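PDB 7ML9: insecticidal protein from Brevibacillus laterosporus, which is an insecticidal toxin active against the western corn rootworm and probably kills by forming beta-barrel pores in membranes, as related epsilon-toxin-like proteins do. Local coordinates for residues A[134-139]-A[185-190]; A[205-210]-A[282-287]; A[214-219]-A[272-277]. All blocks are in the same frame, centred on the assembly; numbering follows the deposited sequence.

Contact 1. Residues A[134-139]-A[185-190]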
loop_
_atom_site.group_PDB
_atom_site.type_symbol
_atom_site.label_atom_id
_atom_site.label_comp_id
_atom_site.label_asym_id
_atom_site.label_seq_id
_atom_site.Cartn_x
_atom_site.Cartn_y
_atom_site.Cartn_z
ATOM N N TYR A 134 -22.635 -5.374 8.728
ATOM C CA TYR A 134 -21.699 -4.309 8.413
ATOM C C TYR A 134 -20.911 -4.675 7.163
ATOM O O TYR A 134 -20.549 -5.838 6.973
ATOM C CB TYR A 134 -20.745 -4.088 9.589
ATOM C CG TYR A 134 -19.927 -2.830 9.486
ATOM C CD1 TYR A 134 -20.477 -1.594 9.796
ATOM C CD2 TYR A 134 -18.596 -2.875 9.065
ATOM C CE1 TYR A 134 -19.727 -0.424 9.706
ATOM C CE2 TYR A 134 -17.842 -1.721 8.970
ATOM C CZ TYR A 134 -18.409 -0.493 9.283
ATOM O OH TYR A 134 -17.653 0.665 9.188
ATOM N N THR A 135 -20.634 -3.680 6.331
ATOM C CA THR A 135 -19.791 -3.870 5.150
ATOM C C THR A 135 -18.403 -3.310 5.441
ATOM O O THR A 135 -18.207 -2.094 5.449
ATOM C CB THR A 135 -20.405 -3.201 3.930
ATOM O OG1 THR A 135 -21.693 -3.773 3.669
ATOM C CG2 THR A 135 -19.488 -3.394 2.702
ATOM N N GLU A 136 -17.458 -4.210 5.697
ATOM C CA GLU A 136 -16.046 -3.861 5.725
ATOM C C GLU A 136 -15.556 -3.629 4.301
ATOM O O GLU A 136 -15.948 -4.332 3.359
ATOM C CB GLU A 136 -15.227 -4.973 6.381
ATOM C CG GLU A 136 -15.647 -5.345 7.799
ATOM C CD GLU A 136 -14.918 -6.563 8.298
ATOM O OE1 GLU A 136 -14.221 -7.213 7.485
ATOM O OE2 GLU A 136 -15.034 -6.888 9.495
ATOM N N SER A 137 -14.705 -2.628 4.145
ATOM C CA SER A 137 -14.174 -2.244 2.850
ATOM C C SER A 137 -12.678 -2.020 2.983
ATOM O O SER A 137 -12.222 -1.433 3.966
ATOM C CB SER A 137 -14.845 -0.966 2.330
ATOM O OG SER A 137 -14.690 -0.840 0.933
ATOM N N THR A 138 -11.920 -2.508 2.004
ATOM C CA THR A 138 -10.503 -2.184 1.865
ATOM C C THR A 138 -10.273 -1.731 0.435
ATOM O O THR A 138 -10.670 -2.431 -0.501
ATOM C CB THR A 138 -9.611 -3.380 2.165
ATOM O OG1 THR A 138 -9.807 -3.810 3.516
ATOM C CG2 THR A 138 -8.141 -3.003 1.956
ATOM N N SER A 139 -9.655 -0.567 0.255
ATOM C CA SER A 139 -9.326 -0.127 -1.089
ATOM C C SER A 139 -7.884 0.371 -1.140
ATOM O O SER A 139 -7.283 0.740 -0.121
ATOM C CB SER A 139 -10.305 0.943 -1.598
ATOM O OG SER A 139 -10.248 2.127 -0.841
ATOM N N VAL A 185 -20.215 -8.624 6.936
ATOM C CA VAL A 185 -19.962 -9.448 8.104
ATOM C C VAL A 185 -21.107 -9.231 9.083
ATOM O O VAL A 185 -21.839 -8.243 9.019
ATOM C CB VAL A 185 -18.604 -9.129 8.778
ATOM C CG1 VAL A 185 -17.443 -9.368 7.814
ATOM C CG2 VAL A 185 -18.588 -7.680 9.290
ATOM N N SER A 186 -21.265 -10.186 9.974
ATOM C CA SER A 186 -22.157 -10.033 11.112
ATOM C C SER A 186 -21.286 -9.835 12.341
ATOM O O SER A 186 -20.412 -10.664 12.625
ATOM C CB SER A 186 -23.075 -11.246 11.274
ATOM O OG SER A 186 -24.110 -10.966 12.202
ATOM N N TYR A 187 -21.501 -8.722 13.037
ATOM C CA TYR A 187 -20.901 -8.468 14.337
ATOM C C TYR A 187 -21.904 -8.826 15.424
ATOM O O TYR A 187 -23.091 -8.519 15.301
ATOM C CB TYR A 187 -20.501 -7.002 14.485
ATOM C CG TYR A 187 -19.398 -6.556 13.540
ATOM C CD1 TYR A 187 -18.302 -7.363 13.290
ATOM C CD2 TYR A 187 -19.453 -5.313 12.929
ATOM C CE1 TYR A 187 -17.282 -6.939 12.438
ATOM C CE2 TYR A 187 -18.436 -4.881 12.071
ATOM C CZ TYR A 187 -17.364 -5.702 11.836
ATOM O OH TYR A 187 -16.360 -5.267 10.990
ATOM N N LYS A 188 -21.425 -9.463 16.488
ATOM C CA LYS A 188 -22.284 -9.893 17.581
ATOM C C LYS A 188 -21.659 -9.494 18.913
ATOM O O LYS A 188 -20.441 -9.596 19.094
ATOM C CB LYS A 188 -22.502 -11.401 17.519
ATOM C CG LYS A 188 -23.335 -11.986 18.630
ATOM C CD LYS A 188 -23.672 -13.436 18.314
ATOM C CE LYS A 188 -22.428 -14.227 17.955
ATOM N NZ LYS A 188 -22.241 -15.414 18.836
ATOM N N SER A 189 -22.493 -9.004 19.836
ATOM C CA SER A 189 -22.045 -8.732 21.196
ATOM C C SER A 189 -22.501 -9.870 22.086
ATOM O O SER A 189 -23.699 -10.203 22.074
ATOM C CB SER A 189 -22.609 -7.412 21.706
ATOM O OG SER A 189 -23.995 -7.537 21.934
ATOM N N PRO A 190 -21.609 -10.515 22.834
ATOM C CA PRO A 190 -22.053 -11.580 23.737
ATOM C C PRO A 190 -22.969 -11.032 24.825
ATOM O O PRO A 190 -22.979 -9.837 25.139
ATOM C CB PRO A 190 -20.745 -12.127 24.327
ATOM C CG PRO A 190 -19.674 -11.673 23.375
ATOM C CD PRO A 190 -20.145 -10.358 22.832
#
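Tyr187 lies against Tyr134 and Glu136, and here the packing is close. Its CE2 comes within 3.5 Å of Tyr134 CB, the two rings meeting obliquely with centroids 5.6 Å apart. The Tyr187 hydroxyl donates to Glu136 OE2 at 2.6 Å, reaching the anti lone pair, and the same hydroxyl oxygen is bonded to Gly280 N. OE2 sits at the edge of the ring, near its plane, the carboxylate being turned 38° from it. Val185 CG2 lies over one face of the same ring, toward its rim, and also touches Glu136 OE2. Within these segments Tyr134 and Val185 form the one bridge, an antiparallel hydrogen-bonded pair with 3.0 Å from Tyr134 N to Val185 O and 2.8 Å from Val185 N to Tyr134 O. Strand 130-147 of the elongated aerolysin-like fold goes on pairing with 178-189 through Glu136 with Lys183 and Thr138 with Lys181, while 185-190 runs off at 117° to 134-139. Arg314 on strand 303-323 forms a salt bridge with Glu136 OE2, which probably favours the charged carboxylate, while Tyr134 OH bonds to Asn278. The looser side holds partly exposed Thr135 and Ser186, whose CB atoms point away from the opposite segment.

Contact 2. Residues A[205-210]-A[282-287]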
loop_
_atom_site.group_PDB
_atom_site.type_symbol
_atom_site.label_atom_id
_atom_site.label_comp_id
_atom_site.label_asym_id
_atom_site.label_seq_id
_atom_site.Cartn_x
_atom_site.Cartn_y
_atom_site.Cartn_z
ATOM N N LEU A 205 -29.404 -0.234 25.616
ATOM C CA LEU A 205 -29.213 0.217 24.240
ATOM C C LEU A 205 -27.824 -0.187 23.766
ATOM O O LEU A 205 -26.844 -0.037 24.505
ATOM C CB LEU A 205 -29.353 1.733 24.112
ATOM C CG LEU A 205 -30.552 2.502 24.660
ATOM C CD1 LEU A 205 -30.465 3.957 24.230
ATOM C CD2 LEU A 205 -31.817 1.932 24.145
ATOM N N ALA A 206 -27.732 -0.683 22.528
ATOM C CA ALA A 206 -26.471 -1.173 21.979
ATOM C C ALA A 206 -26.052 -0.316 20.793
ATOM O O ALA A 206 -26.888 0.075 19.963
ATOM C CB ALA A 206 -26.568 -2.644 21.541
ATOM N N TYR A 207 -24.752 -0.020 20.727
ATOM C CA TYR A 207 -24.168 0.750 19.640
ATOM C C TYR A 207 -22.920 0.044 19.141
ATOM O O TYR A 207 -22.122 -0.458 19.938
ATOM C CB TYR A 207 -23.806 2.168 20.081
ATOM C CG TYR A 207 -24.982 2.984 20.536
ATOM C CD1 TYR A 207 -25.470 2.863 21.832
ATOM C CD2 TYR A 207 -25.601 3.875 19.680
ATOM C CE1 TYR A 207 -26.551 3.612 22.259
ATOM C CE2 TYR A 207 -26.682 4.636 20.101
ATOM C CZ TYR A 207 -27.150 4.495 21.395
ATOM O OH TYR A 207 -28.226 5.232 21.827
ATOM N N LEU A 208 -22.766 -0.017 17.817
ATOM C CA LEU A 208 -21.545 -0.544 17.220
ATOM C C LEU A 208 -20.566 0.614 17.040
ATOM O O LEU A 208 -20.900 1.624 16.411
ATOM C CB LEU A 208 -21.830 -1.216 15.876
ATOM C CG LEU A 208 -20.598 -1.695 15.094
ATOM C CD1 LEU A 208 -19.926 -2.869 15.785
ATOM C CD2 LEU A 208 -21.002 -2.069 13.672
ATOM N N ASN A 209 -19.371 0.473 17.595
ATOM C CA ASN A 209 -18.317 1.444 17.337
ATOM C C ASN A 209 -17.566 1.018 16.079
ATOM O O ASN A 209 -17.371 -0.179 15.842
ATOM C CB ASN A 209 -17.352 1.537 18.522
ATOM C CG ASN A 209 -17.885 2.421 19.652
ATOM O OD1 ASN A 209 -18.516 3.463 19.423
ATOM N ND2 ASN A 209 -17.608 2.012 20.875
ATOM N N THR A 210 -17.148 1.998 15.283
ATOM C CA THR A 210 -16.450 1.733 14.030
ATOM C C THR A 210 -15.083 2.419 14.023
ATOM O O THR A 210 -14.824 3.367 14.780
ATOM C CB THR A 210 -17.274 2.211 12.821
ATOM O OG1 THR A 210 -17.421 3.631 12.869
ATOM C CG2 THR A 210 -18.684 1.573 12.802
ATOM N N ASP A 282 -15.922 -2.466 18.382
ATOM C CA ASP A 282 -16.537 -3.168 19.502
ATOM C C ASP A 282 -17.951 -2.627 19.679
ATOM O O ASP A 282 -18.392 -1.743 18.941
ATOM C CB ASP A 282 -15.692 -3.031 20.785
ATOM C CG ASP A 282 -15.645 -1.597 21.343
ATOM O OD1 ASP A 282 -16.313 -0.665 20.834
ATOM O OD2 ASP A 282 -14.912 -1.405 22.336
ATOM N N PHE A 283 -18.665 -3.172 20.664
ATOM C CA PHE A 283 -19.965 -2.649 21.067
ATOM C C PHE A 283 -19.829 -1.890 22.384
ATOM O O PHE A 283 -19.050 -2.278 23.260
ATOM C CB PHE A 283 -21.000 -3.768 21.248
ATOM C CG PHE A 283 -21.524 -4.348 19.957
ATOM C CD1 PHE A 283 -22.565 -3.737 19.277
ATOM C CD2 PHE A 283 -20.971 -5.512 19.431
ATOM C CE1 PHE A 283 -23.061 -4.287 18.082
ATOM C CE2 PHE A 283 -21.457 -6.063 18.246
ATOM C CZ PHE A 283 -22.499 -5.454 17.581
ATOM N N ILE A 284 -20.586 -0.805 22.512
ATOM C CA ILE A 284 -20.848 -0.177 23.801
ATOM C C ILE A 284 -22.319 -0.385 24.146
ATOM O O ILE A 284 -23.203 -0.087 23.329
ATOM C CB ILE A 284 -20.467 1.313 23.795
ATOM C CG1 ILE A 284 -20.791 1.964 25.147
ATOM C CG2 ILE A 284 -21.133 2.043 22.650
ATOM C CD1 ILE A 284 -19.823 3.085 25.527
ATOM N N LEU A 285 -22.577 -0.923 25.342
ATOM C CA LEU A 285 -23.925 -1.051 25.886
ATOM C C LEU A 285 -24.171 0.062 26.895
ATOM O O LEU A 285 -23.357 0.280 27.794
ATOM C CB LEU A 285 -24.130 -2.408 26.554
ATOM C CG LEU A 285 -23.910 -3.656 25.714
ATOM C CD1 LEU A 285 -24.391 -4.897 26.457
ATOM C CD2 LEU A 285 -24.623 -3.502 24.394
ATOM N N LYS A 286 -25.275 0.769 26.724
ATOM C CA LYS A 286 -25.688 1.857 27.594
ATOM C C LYS A 286 -26.914 1.394 28.376
ATOM O O LYS A 286 -27.920 0.993 27.777
ATOM C CB LYS A 286 -25.981 3.089 26.746
ATOM C CG LYS A 286 -26.549 4.299 27.429
ATOM C CD LYS A 286 -27.112 5.224 26.357
ATOM C CE LYS A 286 -26.624 6.650 26.491
ATOM N NZ LYS A 286 -27.766 7.609 26.522
ATOM N N ILE A 287 -26.822 1.429 29.705
ATOM C CA ILE A 287 -27.873 0.930 30.593
ATOM C C ILE A 287 -28.629 2.117 31.166
ATOM O O ILE A 287 -28.033 2.970 31.832
ATOM C CB ILE A 287 -27.288 0.079 31.727
ATOM C CG1 ILE A 287 -26.277 -0.927 31.181
ATOM C CG2 ILE A 287 -28.417 -0.574 32.538
ATOM C CD1 ILE A 287 -26.852 -1.888 30.179
#
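Asn209 and Asp282 make the side-chain hydrogen bond of this pairing: ND2 of Asn209 donates to OD1 of Asp282 at 3.0 Å, the oxygen lying in the amide plane although amide and carboxylate are turned 40° from each other. Asp282 can reach its neighbour because its CG stands between its own backbone N and carbonyl carbon (chi1 67°), which lays the carboxylate alongside the amide. On the same face follow Tyr207, whose CB meets Ile284 CG2 at 3.7 Å, and then Leu205, which runs side by side with the aliphatic part of Lys286. On the other face Ala206, Leu208, Phe283 and Leu285 bring together apolar side chains. Leu208 CD1 sits over the Phe283 ring in a CH-pi contact, 4.2 Å from the centroid, and Ala206 CB touches Leu285 CD2 at 3.6 Å. Phe283 leans across the strand gap, its CD1 3.4 Å from Tyr207 O.

Behind these contacts stands an antiparallel ladder. Leu205 with Lys286 and Tyr207 with Ile284 are hydrogen-bonded pairs, the first nearly straight at both bonds and the second more bent. Between them Leu285 CA sends its hydrogen toward Leu205 O. Farther out, Lys309 forms a salt bridge with Asp282 OD2, so both carboxylate oxygens are engaged and the acid is probably kept ionised.

Strand 86-115 bonds to the backbone of 205-210, while strand 303-323 flanks 282-287. The apolar face of Ala206, Leu208 and Phe283 is buried against Phe130, Tyr132 and Tyr134 of strand 130-147 and Tyr187 and Ser189 of strand 178-189, as in a beta sandwich.

Contact 3. Residues A[214-219]-A[272-277]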
loop_
_atom_site.group_PDB
_atom_site.type_symbol
_atom_site.label_atom_id
_atom_site.label_comp_id
_atom_site.label_asym_id
_atom_site.label_seq_id
_atom_site.Cartn_x
_atom_site.Cartn_y
_atom_site.Cartn_z
ATOM N N SER A 214 -5.963 4.559 7.206
ATOM C CA SER A 214 -5.439 4.856 5.880
ATOM C C SER A 214 -3.931 5.008 5.986
ATOM O O SER A 214 -3.394 5.319 7.057
ATOM C CB SER A 214 -6.067 6.109 5.274
ATOM O OG SER A 214 -5.812 7.239 6.078
ATOM N N GLY A 215 -3.253 4.763 4.878
ATOM C CA GLY A 215 -1.815 4.847 4.914
ATOM C C GLY A 215 -1.206 4.729 3.542
ATOM O O GLY A 215 -1.870 4.927 2.523
ATOM N N GLU A 216 0.071 4.388 3.547
ATOM C CA GLU A 216 0.894 4.374 2.352
ATOM C C GLU A 216 1.603 3.040 2.261
ATOM O O GLU A 216 1.889 2.394 3.274
ATOM C CB GLU A 216 1.929 5.495 2.376
ATOM C CG GLU A 216 1.348 6.877 2.500
ATOM C CD GLU A 216 1.328 7.604 1.179
ATOM O OE1 GLU A 216 1.727 6.983 0.163
ATOM O OE2 GLU A 216 0.929 8.794 1.156
ATOM N N ALA A 217 1.900 2.649 1.033
ATOM C CA ALA A 217 2.631 1.432 0.752
ATOM C C ALA A 217 3.817 1.768 -0.143
ATOM O O ALA A 217 3.711 2.638 -1.010
ATOM C CB ALA A 217 1.735 0.410 0.063
ATOM N N ASN A 218 4.941 1.087 0.086
ATOM C CA ASN A 218 6.032 1.055 -0.885
ATOM C C ASN A 218 5.869 -0.161 -1.789
ATOM O O ASN A 218 5.638 -1.277 -1.309
ATOM C CB ASN A 218 7.387 0.996 -0.190
ATOM C CG ASN A 218 7.680 2.226 0.615
ATOM O OD1 ASN A 218 8.212 2.132 1.716
ATOM N ND2 ASN A 218 7.318 3.384 0.089
ATOM N N LEU A 219 5.986 0.056 -3.091
ATOM C CA LEU A 219 5.946 -0.999 -4.096
ATOM C C LEU A 219 7.359 -1.188 -4.640
ATOM O O LEU A 219 8.036 -0.200 -4.951
ATOM C CB LEU A 219 4.985 -0.627 -5.224
ATOM C CG LEU A 219 3.615 -0.107 -4.752
ATOM C CD1 LEU A 219 2.766 0.272 -5.948
ATOM C CD2 LEU A 219 2.923 -1.156 -3.918
ATOM N N GLN A 272 4.808 3.544 -5.309
ATOM C CA GLN A 272 4.052 3.916 -4.116
ATOM C C GLN A 272 2.566 3.667 -4.326
ATOM O O GLN A 272 2.043 3.811 -5.434
ATOM C CB GLN A 272 4.233 5.395 -3.759
ATOM C CG GLN A 272 5.228 5.667 -2.660
ATOM C CD GLN A 272 5.490 7.153 -2.491
ATOM O OE1 GLN A 272 6.646 7.598 -2.460
ATOM N NE2 GLN A 272 4.411 7.933 -2.377
ATOM N N GLY A 273 1.876 3.364 -3.221
ATOM C CA GLY A 273 0.428 3.311 -3.231
ATOM C C GLY A 273 -0.148 3.855 -1.933
ATOM O O GLY A 273 0.582 4.165 -0.982
ATOM N N THR A 274 -1.474 3.999 -1.925
ATOM C CA THR A 274 -2.224 4.354 -0.728
ATOM C C THR A 274 -3.242 3.256 -0.451
ATOM O O THR A 274 -3.540 2.432 -1.318
ATOM C CB THR A 274 -2.956 5.704 -0.872
ATOM O OG1 THR A 274 -3.789 5.690 -2.042
ATOM C CG2 THR A 274 -1.974 6.858 -0.957
ATOM N N PHE A 275 -3.762 3.230 0.775
ATOM C CA PHE A 275 -4.818 2.271 1.096
ATOM C C PHE A 275 -5.715 2.851 2.179
ATOM O O PHE A 275 -5.341 3.780 2.899
ATOM C CB PHE A 275 -4.258 0.924 1.565
ATOM C CG PHE A 275 -3.589 0.992 2.910
ATOM C CD1 PHE A 275 -2.245 1.322 3.007
ATOM C CD2 PHE A 275 -4.303 0.741 4.079
ATOM C CE1 PHE A 275 -1.620 1.397 4.242
ATOM C CE2 PHE A 275 -3.690 0.818 5.316
ATOM C CZ PHE A 275 -2.342 1.141 5.402
ATOM N N LYS A 276 -6.909 2.282 2.291
ATOM C CA LYS A 276 -7.797 2.648 3.389
ATOM C C LYS A 276 -8.697 1.462 3.686
ATOM O O LYS A 276 -8.901 0.589 2.836
ATOM C CB LYS A 276 -8.622 3.890 3.063
ATOM C CG LYS A 276 -9.508 3.737 1.858
ATOM C CD LYS A 276 -10.340 4.985 1.651
ATOM C CE LYS A 276 -11.073 4.939 0.318
ATOM N NZ LYS A 276 -12.446 5.506 0.407
ATOM N N SER A 277 -9.234 1.435 4.906
ATOM C CA SER A 277 -10.021 0.290 5.343
ATOM C C SER A 277 -10.952 0.739 6.463
ATOM O O SER A 277 -10.625 1.657 7.218
ATOM C CB SER A 277 -9.108 -0.839 5.808
ATOM O OG SER A 277 -9.799 -2.059 5.936
HETATM O O HOH W 1 1.412 7.913 -2.270
#
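Ser214 opens the pairing opposite Lys276, a non-hydrogen-bonded pair in which Ser214 CB lies 4.0 Å from Lys276 CB and Ser214 CA points its hydrogen at Phe275 O. At Gly215 the backbone is covered by an aromatic ring: Phe275 folds across the strand gap, with Gly215 N 3.7 Å above the ring plane and over its centre. A CG placed between backbone N and carbonyl carbon (chi1 69°) brings the phenyl there, and Gly215, having no side chain, lets the ring lie directly on the backbone. The same residues bond in both directions, Gly215 N to Phe275 O at 3.0 Å and Phe275 N to Gly215 O at 3.1 Å. Strands 201-229 and 266-289 here form an antiparallel pair in the long sheet of the ETX/MTX2 toxin family; Phe275 also meets Phe158 and touches Tyr171. Glu216 bends at chi2 so that its carboxylate lies beside Thr274 CG2. One water joins it to Gln272, which pairs with Asn218 two residues along on the same face, donating to Glu216 OE1 at 2.6 Å and accepting from Gln272 NE2 at 3.0 Å; a samarium ion and an acetate are bound close by. Ala217 then pairs with Gly273 by two backbone bonds, and Leu219 lays CD1 on Gln272 O at 3.6 Å, with Tyr171 also packed against the leucine.

Overall arrangement
All three contacts belong to one large sheet of the ETX/MTX2 toxin fold. Contacts 2 and 3 are two stations along the same antiparallel pair, strands 201-229 and 266-289, with centres about 30 Å apart; contact 3, the inner pairing in sequence, lies near the middle of the elongated chain. Contact 1 closes earlier in the chain and joins strand 130-147, a neighbour of 266-289, to 178-189. Its centre is about 14 Å from that of contact 2, where Ser189 packs on Phe283, and about 22 Å from that of contact 3, where Ser139 and Thr138 meet Lys276 and Ser277. Strands 201-229 and 266-289 thus tie the middle of the elongated molecule to the region of contacts 1 and 2.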